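Local structure of EcmrR transcriptional regulator (Escherichia coli, 6WL5) at residues A[14-19]-A[90-95]; A[53-58]-A[73-78]; A[131-136]-A[150-155]. The protein probably activates transcription as a MerR-family regulator that senses multiple drugs, its C-terminal GyrI-like domain binding small molecules such as cetyl-trimethyl-ammonium. One frame throughout, in Å; residues are numbered along the deposited sequence. Where two conformers were deposited one is given.

Interaction 1: A[14-19]-A[90-95]; sequences CIVYSK and QVIPAI
Gln-90 reaches across to Ser-18 on the neighbouring strand, its NE2 donating to Ser-18 OG over 2.8 Å. The hydroxyl oxygen lies in the amide plane and the N-H points at it within about 20° (angle at the hydrogen 161°). The start of the Gln-90 side chain sits between its own backbone N and carbonyl carbon (chi1 66°), and the chain then runs out extended, which carries the amide past Val-16 to the serine two residues further on. NE2 also donates to Glu-72, and Ser-18 OG has a second partner in the carbonyl of Ile-88, so two further bonds help fix this amide-hydroxyl pair.

On the same face Val-16 and Ile-92 cross at about a right angle. Val-16 CG2 lies 3.7 Å from Ile-92 CG1, while the other methyl, CG1, meets that same carbon at 3.9 Å. Val-16 CG2 also touches Gln-90 CG at 3.9 Å, and Cys-14 SG rests against Ile-92 CB at 4.0 Å. Phe-56 of strand 55-59 packs against both Val-16 and Ile-92 on this side.

These side chains ride on neighbouring antiparallel strands, 7-23 and 88-103, of the antiparallel sheet of the GyrI-like domain. Cys-14/Ile-92 and Val-16/Gln-90 are hydrogen-bonded pairs, the shortest of their four backbone bonds running from Ile-92 N to Cys-14 O at 2.8 Å. With a leucine in place of Gln-90, the amide's hydrogen bonds to Ser-18 and Glu-72 would be lost, and the serine hydroxyl would probably be held less firmly in its rotation.

The non-hydrogen-bonded pair Ile-15/Val-91 faces the other way, its side chains meeting loosely, with 4.4 Å from Ile-15 CG1 to Val-91 CG2, and Phe-80 lies against both.

Interaction 2: A[53-58]-A[73-78]; sequences AYCFTL and FCEAVN. With 16A (cetyl-trimethyl-ammonium), chain F.
Phe-56 holds its ring between its own backbone N and carbonyl carbon (chi1 56°), which swings it over Cys-74, its partner in a hydrogen-bonded pair of the antiparallel beta hairpin 55-59/69-77. Cys-74 CB lies over the ring face, 3.7 Å from the Phe-56 centroid, in a CH-pi contact; SG, turned beside its own backbone N (chi1 -59°), stands obliquely to the ring and meets Leu-58 CD1 at 4.0 Å. Phe-56 in turn sets CD1 over the centre of the Tyr-54 ring, whose hydroxyl bonds to Gln-153 and Arg-132.

The opposite face carries Cys-55, Thr-57, Phe-73 and Glu-75. Cys-55 SG approaches the Phe-73 ring obliquely, 3.5 Å from CZ, a sulfur-aromatic contact. Beside it Glu-75 stretches out extended toward the trimethylammonium head of one bound cetyl-trimethyl-ammonium, where its carboxylate probably helps balance the positive charge. The tail leads away past the cysteine, whose SG lies 3.8 Å from ligand C15.

Where the strands part, a water accepts from Tyr-54 N and donates to Ala-76 O. Nearest the ligand head, Glu-75 OE1 stands 3.3 Å from its methyl carbon C19.

Interaction 3: A[131-136]-A[150-155]; sequences PRESYI and TEIQFP. With 16A (cetyl-trimethyl-ammonium), chain E.
Glu-133 OE2 takes a 2.6 Å hydrogen bond from Tyr-135 OH on its anti lone pair, and Tyr-59 OH also bonds to this oxygen. OE1, the other carboxylate oxygen, bonds to Tyr-113 of helix 109-123. At the base of the carboxylate, Glu-133 CG packs across the strand pair against Ile-152 CD1 at 3.7 Å, the two side chains lying alongside and pointing the same way; Thr-150 CG2 also lies 3.7 Å from Glu-133 CG.

Strands 132-137 and 149-158 form an antiparallel beta hairpin of the GyrI-like domain, and Arg-132/Gln-153 and Ser-134/Glu-151 are hydrogen-bonded pairs within it. On their face Gln-153 OE1 lies over the arginine's aliphatic stem, 3.5 Å from Arg-132 CD, and accepts a hydrogen bond from Tyr-54 OH. In one of the two conformers of Glu-151, Gln-153 NE2 donates to Glu-151 OE2 at 2.9 Å.

Pro-131 CB touches Phe-154 CE1, while its CG meets the ligand tail, 3.7 Å from C9 of another cetyl-trimethyl-ammonium. At the head end Glu-133 OE1 is 3.3 Å from ligand C18. A carboxylate steadied by three tyrosine hydroxyls would probably suit a cationic head, with apolar groups left for the tail.

In the fold
All three contacts belong to one antiparallel sheet. Interactions 1 and 2 meet where strands 7-23 and 69-77 run side by side, their centres about 7 Å apart; Ile-15 O and Val-77 N, 2.9 Å apart, probably bond between them. Interactions 2 and 3, with centres about 10 Å apart, meet through strands 55-59 and 132-137: Thr-57 OG1 lies 2.6 Å from Tyr-135 OH, and Tyr-54 OH 2.7 Å from Gln-153 OE1. Arg-132 ties interaction 3 to interaction 1, its NH2 2.9 Å from Pro-93 O. Glu-75 and Glu-133 face the heads of two different cetyl-trimethyl-ammonium molecules, and Tyr-135 also lines the Cys-55/Glu-75 site, whereas in interaction 1 the Val-16 side chain stays about 11 Å from a bound ligand.

Interaction 1: A[14-19]-A[90-95]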
# COMPACT_ATOMS: atom_id res chain seq x y z
N CYS A 14 10.98 -1.77 6.48
CA CYS A 14 11.26 -0.39 6.09
C CYS A 14 10.76 0.56 7.17
O CYS A 14 9.89 0.22 7.97
CB CYS A 14 10.60 -0.04 4.77
SG CYS A 14 8.79 -0.21 4.72
N ILE A 15 11.36 1.75 7.20
CA ILE A 15 10.90 2.85 8.03
C ILE A 15 9.98 3.67 7.17
O ILE A 15 10.31 3.96 6.01
CB ILE A 15 12.08 3.72 8.48
CG1 ILE A 15 13.16 2.88 9.16
CG2 ILE A 15 11.59 4.87 9.39
CD1 ILE A 15 14.47 3.63 9.33
N VAL A 16 8.83 4.06 7.73
CA VAL A 16 7.87 4.88 7.02
C VAL A 16 7.40 6.02 7.91
O VAL A 16 7.44 5.94 9.14
CB VAL A 16 6.63 4.07 6.56
CG1 VAL A 16 7.05 2.88 5.72
CG2 VAL A 16 5.74 3.63 7.74
N TYR A 17 6.87 7.05 7.27
CA TYR A 17 5.89 7.90 7.91
C TYR A 17 4.52 7.42 7.48
O TYR A 17 4.38 6.81 6.41
CB TYR A 17 6.10 9.39 7.64
CG TYR A 17 6.00 9.89 6.23
CD1 TYR A 17 4.78 10.19 5.65
CD2 TYR A 17 7.16 10.13 5.50
CE1 TYR A 17 4.71 10.71 4.36
CE2 TYR A 17 7.09 10.63 4.22
CZ TYR A 17 5.88 10.90 3.66
OH TYR A 17 5.89 11.41 2.40
N SER A 18 3.52 7.64 8.34
CA SER A 18 2.23 6.98 8.15
C SER A 18 1.12 7.74 8.87
O SER A 18 1.36 8.48 9.84
CB SER A 18 2.31 5.54 8.65
OG SER A 18 2.52 5.52 10.06
N LYS A 19 -0.10 7.58 8.37
CA LYS A 19 -1.28 8.08 9.03
C LYS A 19 -2.40 7.08 8.81
O LYS A 19 -2.55 6.55 7.72
CB LYS A 19 -1.70 9.48 8.52
CG LYS A 19 -2.76 10.13 9.39
CD LYS A 19 -2.90 11.62 9.10
CE LYS A 19 -4.04 12.25 9.89
NZ LYS A 19 -4.02 13.74 9.71
N GLN A 90 7.19 4.73 11.94
CA GLN A 90 7.18 3.37 12.45
C GLN A 90 7.96 2.47 11.50
O GLN A 90 8.21 2.82 10.34
CB GLN A 90 5.75 2.88 12.68
CG GLN A 90 4.95 2.73 11.41
CD GLN A 90 3.56 2.19 11.66
OE1 GLN A 90 3.37 1.06 12.16
NE2 GLN A 90 2.56 2.97 11.28
N VAL A 91 8.38 1.32 12.01
CA VAL A 91 9.01 0.29 11.18
C VAL A 91 7.93 -0.69 10.75
O VAL A 91 7.22 -1.24 11.59
CB VAL A 91 10.11 -0.44 11.96
CG1 VAL A 91 10.65 -1.61 11.14
CG2 VAL A 91 11.22 0.53 12.38
N ILE A 92 7.79 -0.90 9.45
CA ILE A 92 6.85 -1.86 8.90
C ILE A 92 7.60 -3.18 8.70
O ILE A 92 8.61 -3.18 7.97
CB ILE A 92 6.23 -1.36 7.59
CG1 ILE A 92 5.49 -0.02 7.77
CG2 ILE A 92 5.28 -2.40 7.02
CD1 ILE A 92 4.39 -0.02 8.81
N PRO A 93 7.17 -4.28 9.29
CA PRO A 93 8.04 -5.47 9.33
C PRO A 93 8.16 -6.16 7.98
O PRO A 93 7.35 -5.97 7.07
CB PRO A 93 7.36 -6.38 10.37
CG PRO A 93 5.89 -6.01 10.25
CD PRO A 93 5.91 -4.50 10.02
N ALA A 94 9.22 -6.95 7.87
CA ALA A 94 9.43 -7.81 6.71
C ALA A 94 8.33 -8.86 6.60
O ALA A 94 7.83 -9.37 7.60
CB ALA A 94 10.76 -8.55 6.85
N ILE A 95 7.99 -9.21 5.35
CA ILE A 95 6.97 -10.21 5.08
C ILE A 95 7.38 -11.01 3.86
O ILE A 95 8.22 -10.60 3.06
CB ILE A 95 5.57 -9.61 4.78
CG1 ILE A 95 5.64 -8.61 3.59
CG2 ILE A 95 4.99 -8.99 6.02
CD1 ILE A 95 4.29 -8.12 3.16

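Interaction 2: A[53-58]-A[73-78]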
# COMPACT_ATOMS: atom_id res chain seq x y z
N ALA A 53 11.40 4.18 -4.37
CA ALA A 53 10.30 4.54 -3.50
C ALA A 53 9.53 3.28 -3.08
O ALA A 53 9.48 2.27 -3.78
CB ALA A 53 9.35 5.47 -4.25
N TYR A 54 8.87 3.38 -1.93
CA TYR A 54 7.91 2.35 -1.51
C TYR A 54 6.79 3.07 -0.77
O TYR A 54 6.96 3.50 0.37
CB TYR A 54 8.57 1.30 -0.64
CG TYR A 54 7.74 0.08 -0.27
CD1 TYR A 54 6.70 -0.37 -1.06
CD2 TYR A 54 8.03 -0.65 0.89
CE1 TYR A 54 5.96 -1.51 -0.72
CE2 TYR A 54 7.30 -1.77 1.24
CZ TYR A 54 6.27 -2.20 0.45
OH TYR A 54 5.56 -3.34 0.87
N CYS A 55 5.66 3.24 -1.44
CA CYS A 55 4.56 4.07 -0.98
C CYS A 55 3.32 3.20 -1.08
O CYS A 55 3.01 2.72 -2.16
CB CYS A 55 4.43 5.28 -1.89
SG CYS A 55 3.01 6.31 -1.51
N PHE A 56 2.64 2.96 0.05
CA PHE A 56 1.63 1.91 0.04
C PHE A 56 0.59 2.15 1.12
O PHE A 56 0.84 2.83 2.14
CB PHE A 56 2.25 0.52 0.24
CG PHE A 56 3.06 0.39 1.49
CD1 PHE A 56 4.38 0.80 1.51
CD2 PHE A 56 2.53 -0.16 2.65
CE1 PHE A 56 5.17 0.70 2.66
CE2 PHE A 56 3.31 -0.30 3.80
CZ PHE A 56 4.65 0.13 3.80
N THR A 57 -0.59 1.62 0.86
CA THR A 57 -1.65 1.58 1.85
C THR A 57 -1.68 0.19 2.48
O THR A 57 -1.68 -0.82 1.77
CB THR A 57 -3.00 1.86 1.20
OG1 THR A 57 -2.97 3.18 0.66
CG2 THR A 57 -4.17 1.72 2.21
N LEU A 58 -1.77 0.16 3.80
CA LEU A 58 -2.12 -1.05 4.50
C LEU A 58 -3.63 -1.08 4.72
O LEU A 58 -4.21 -0.13 5.29
CB LEU A 58 -1.41 -1.08 5.85
CG LEU A 58 0.13 -1.15 5.80
CD1 LEU A 58 0.73 -1.07 7.17
CD2 LEU A 58 0.50 -2.41 5.09
N PHE A 73 -1.94 4.90 5.40
CA PHE A 73 -1.05 5.33 4.35
C PHE A 73 0.37 5.34 4.87
O PHE A 73 0.65 5.94 5.92
CB PHE A 73 -1.38 6.74 3.89
CG PHE A 73 -0.47 7.22 2.85
CD1 PHE A 73 -0.56 6.72 1.57
CD2 PHE A 73 0.55 8.10 3.16
CE1 PHE A 73 0.30 7.17 0.58
CE2 PHE A 73 1.40 8.59 2.17
CZ PHE A 73 1.28 8.10 0.89
N CYS A 74 1.28 4.78 4.08
CA CYS A 74 2.69 4.67 4.44
C CYS A 74 3.61 5.09 3.30
O CYS A 74 3.36 4.80 2.14
CB CYS A 74 3.04 3.22 4.79
SG CYS A 74 2.11 2.50 6.14
N GLU A 75 4.69 5.78 3.64
CA GLU A 75 5.69 6.12 2.66
C GLU A 75 7.05 5.90 3.27
O GLU A 75 7.35 6.41 4.35
CB GLU A 75 5.47 7.57 2.20
CG GLU A 75 6.23 7.96 0.97
CD GLU A 75 5.55 9.03 0.13
OE1 GLU A 75 6.00 9.19 -1.02
OE2 GLU A 75 4.61 9.76 0.62
N ALA A 76 7.88 5.15 2.57
CA ALA A 76 9.18 4.74 3.11
C ALA A 76 10.22 5.85 3.01
O ALA A 76 10.38 6.49 1.95
CB ALA A 76 9.69 3.51 2.37
N VAL A 77 10.98 6.01 4.10
CA VAL A 77 12.03 7.01 4.22
C VAL A 77 13.32 6.34 4.67
O VAL A 77 13.33 5.21 5.16
CB VAL A 77 11.65 8.14 5.21
CG1 VAL A 77 10.49 8.98 4.69
CG2 VAL A 77 11.35 7.56 6.57
N ASN A 78 14.43 7.04 4.47
CA ASN A 78 15.71 6.44 4.86
C ASN A 78 15.95 6.50 6.36
O ASN A 78 16.64 5.63 6.90
CB ASN A 78 16.88 7.10 4.12
CG ASN A 78 16.92 6.72 2.65
OD1 ASN A 78 16.64 5.60 2.27
ND2 ASN A 78 17.27 7.68 1.81
C1 16A F . -6.33 19.57 -11.92
C2 16A F . -6.35 18.07 -11.80
C3 16A F . -5.85 17.81 -10.39
C4 16A F . -5.18 16.46 -10.33
C5 16A F . -4.56 16.32 -8.96
C6 16A F . -3.35 15.43 -9.05
C7 16A F . -2.71 15.31 -7.70
C8 16A F . -1.61 14.30 -7.72
C9 16A F . -0.96 14.18 -6.36
C10 16A F . -0.30 12.83 -6.26
C11 16A F . -0.03 12.33 -4.84
C12 16A F . 0.30 10.85 -5.07
C13 16A F . 0.86 10.04 -3.90
C14 16A F . 1.56 8.73 -4.34
C15 16A F . 3.07 8.91 -4.27
C16 16A F . 3.87 8.80 -5.56
N1 16A F . 5.05 7.92 -5.41
C17 16A F . 4.66 6.51 -5.52
C18 16A F . 5.97 8.26 -6.50
C19 16A F . 5.77 8.07 -4.14
O HOH W 1 9.19 5.91 -0.53

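Interaction 3: A[131-136]-A[150-155]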
# COMPACT_ATOMS: atom_id res chain seq x y z
N PRO A 131 -3.06 -6.76 3.77
CA PRO A 131 -2.67 -6.46 2.38
C PRO A 131 -2.07 -5.07 2.23
O PRO A 131 -2.49 -4.12 2.90
CB PRO A 131 -3.99 -6.60 1.62
CG PRO A 131 -4.76 -7.66 2.44
CD PRO A 131 -4.46 -7.26 3.85
N ARG A 132 -1.09 -4.96 1.35
CA ARG A 132 -0.48 -3.69 0.98
C ARG A 132 -0.78 -3.36 -0.48
O ARG A 132 -0.78 -4.25 -1.34
CB ARG A 132 1.04 -3.75 1.16
CG ARG A 132 1.53 -4.41 2.44
CD ARG A 132 3.01 -4.24 2.67
NE ARG A 132 3.37 -4.80 3.96
CZ ARG A 132 4.61 -4.86 4.42
NH1 ARG A 132 5.60 -4.38 3.66
NH2 ARG A 132 4.87 -5.43 5.59
N GLU A 133 -1.02 -2.07 -0.74
CA GLU A 133 -1.36 -1.57 -2.06
C GLU A 133 -0.31 -0.53 -2.40
O GLU A 133 -0.33 0.57 -1.86
CB GLU A 133 -2.77 -0.97 -2.01
CG GLU A 133 -3.33 -0.42 -3.30
CD GLU A 133 -4.80 -0.07 -3.08
OE1 GLU A 133 -5.63 -0.96 -3.28
OE2 GLU A 133 -5.09 1.08 -2.63
N SER A 134 0.65 -0.90 -3.25
CA SER A 134 1.86 -0.13 -3.48
C SER A 134 1.73 0.66 -4.77
O SER A 134 1.65 0.07 -5.86
CB SER A 134 3.04 -1.11 -3.57
OG SER A 134 4.24 -0.42 -3.82
N TYR A 135 1.79 2.00 -4.66
CA TYR A 135 1.54 2.91 -5.77
C TYR A 135 2.85 3.17 -6.49
O TYR A 135 3.81 3.66 -5.87
CB TYR A 135 0.95 4.23 -5.25
CG TYR A 135 -0.26 3.93 -4.38
CD1 TYR A 135 -1.42 3.45 -4.94
CD2 TYR A 135 -0.21 4.10 -3.01
CE1 TYR A 135 -2.52 3.11 -4.15
CE2 TYR A 135 -1.29 3.79 -2.22
CZ TYR A 135 -2.44 3.28 -2.78
OH TYR A 135 -3.49 2.98 -1.93
N ILE A 136 2.90 2.85 -7.78
CA ILE A 136 4.13 2.97 -8.57
C ILE A 136 4.00 4.07 -9.61
O ILE A 136 4.64 5.13 -9.49
CB ILE A 136 4.49 1.59 -9.19
CG1 ILE A 136 4.68 0.54 -8.10
CG2 ILE A 136 5.74 1.70 -10.06
CD1 ILE A 136 4.68 -0.86 -8.64
N THR A 150 0.08 -0.44 -9.97
CA THR A 150 -0.12 -0.58 -8.53
C THR A 150 0.11 -2.04 -8.21
O THR A 150 -0.52 -2.92 -8.82
CB THR A 150 -1.56 -0.18 -8.18
OG1 THR A 150 -1.88 1.10 -8.75
CG2 THR A 150 -1.80 -0.08 -6.69
N GLU A 151 0.99 -2.30 -7.25
CA GLU A 151 1.26 -3.67 -6.87
C GLU A 151 0.48 -4.03 -5.61
O GLU A 151 0.56 -3.32 -4.60
CB GLU A 151 2.75 -3.95 -6.67
CG GLU A 151 3.01 -5.41 -6.34
CD GLU A 151 4.46 -5.82 -6.44
OE1 GLU A 151 4.96 -6.05 -7.57
OE2 GLU A 151 5.10 -5.91 -5.38
N ILE A 152 -0.28 -5.11 -5.69
CA ILE A 152 -1.05 -5.61 -4.54
C ILE A 152 -0.26 -6.75 -3.91
O ILE A 152 0.16 -7.68 -4.61
CB ILE A 152 -2.47 -6.06 -4.93
CG1 ILE A 152 -3.23 -4.99 -5.73
CG2 ILE A 152 -3.24 -6.42 -3.65
CD1 ILE A 152 -3.20 -3.59 -5.12
N GLN A 153 -0.02 -6.66 -2.60
CA GLN A 153 0.88 -7.57 -1.88
C GLN A 153 0.12 -8.21 -0.71
O GLN A 153 -0.24 -7.52 0.23
CB GLN A 153 2.11 -6.81 -1.37
CG GLN A 153 2.74 -5.87 -2.42
CD GLN A 153 3.88 -5.04 -1.88
OE1 GLN A 153 3.83 -4.52 -0.76
NE2 GLN A 153 4.90 -4.84 -2.72
N PHE A 154 -0.06 -9.53 -0.76
CA PHE A 154 -0.69 -10.28 0.32
C PHE A 154 0.38 -10.95 1.18
O PHE A 154 1.08 -11.86 0.68
CB PHE A 154 -1.62 -11.35 -0.26
CG PHE A 154 -3.02 -10.88 -0.58
CD1 PHE A 154 -3.32 -9.56 -0.89
CD2 PHE A 154 -4.06 -11.78 -0.55
CE1 PHE A 154 -4.61 -9.17 -1.19
CE2 PHE A 154 -5.35 -11.39 -0.82
CZ PHE A 154 -5.63 -10.08 -1.14
N PRO A 155 0.54 -10.56 2.44
CA PRO A 155 1.46 -11.29 3.34
C PRO A 155 0.95 -12.70 3.56
O PRO A 155 -0.19 -12.90 3.95
CB PRO A 155 1.44 -10.46 4.63
CG PRO A 155 0.85 -9.11 4.22
CD PRO A 155 -0.14 -9.46 3.14
C1 16A E . -10.13 -16.93 4.16
C2 16A E . -10.06 -15.41 4.17
C3 16A E . -11.08 -14.79 3.23
C4 16A E . -10.71 -13.38 2.75
C5 16A E . -9.78 -12.59 3.66
C6 16A E . -9.74 -11.13 3.23
C7 16A E . -9.21 -10.16 4.28
C8 16A E . -9.47 -8.74 3.78
C9 16A E . -8.20 -7.92 3.82
C10 16A E . -8.42 -6.46 4.20
C11 16A E . -9.41 -5.68 3.34
C12 16A E . -8.93 -5.44 1.91
C13 16A E . -9.72 -4.26 1.33
C14 16A E . -9.05 -3.77 0.06
C15 16A E . -9.93 -2.75 -0.66
C16 16A E . -9.11 -2.15 -1.77
N1 16A E . -9.91 -1.30 -2.66
C17 16A E . -10.69 -0.27 -1.95
C18 16A E . -8.89 -0.68 -3.53
C19 16A E . -10.74 -2.12 -3.55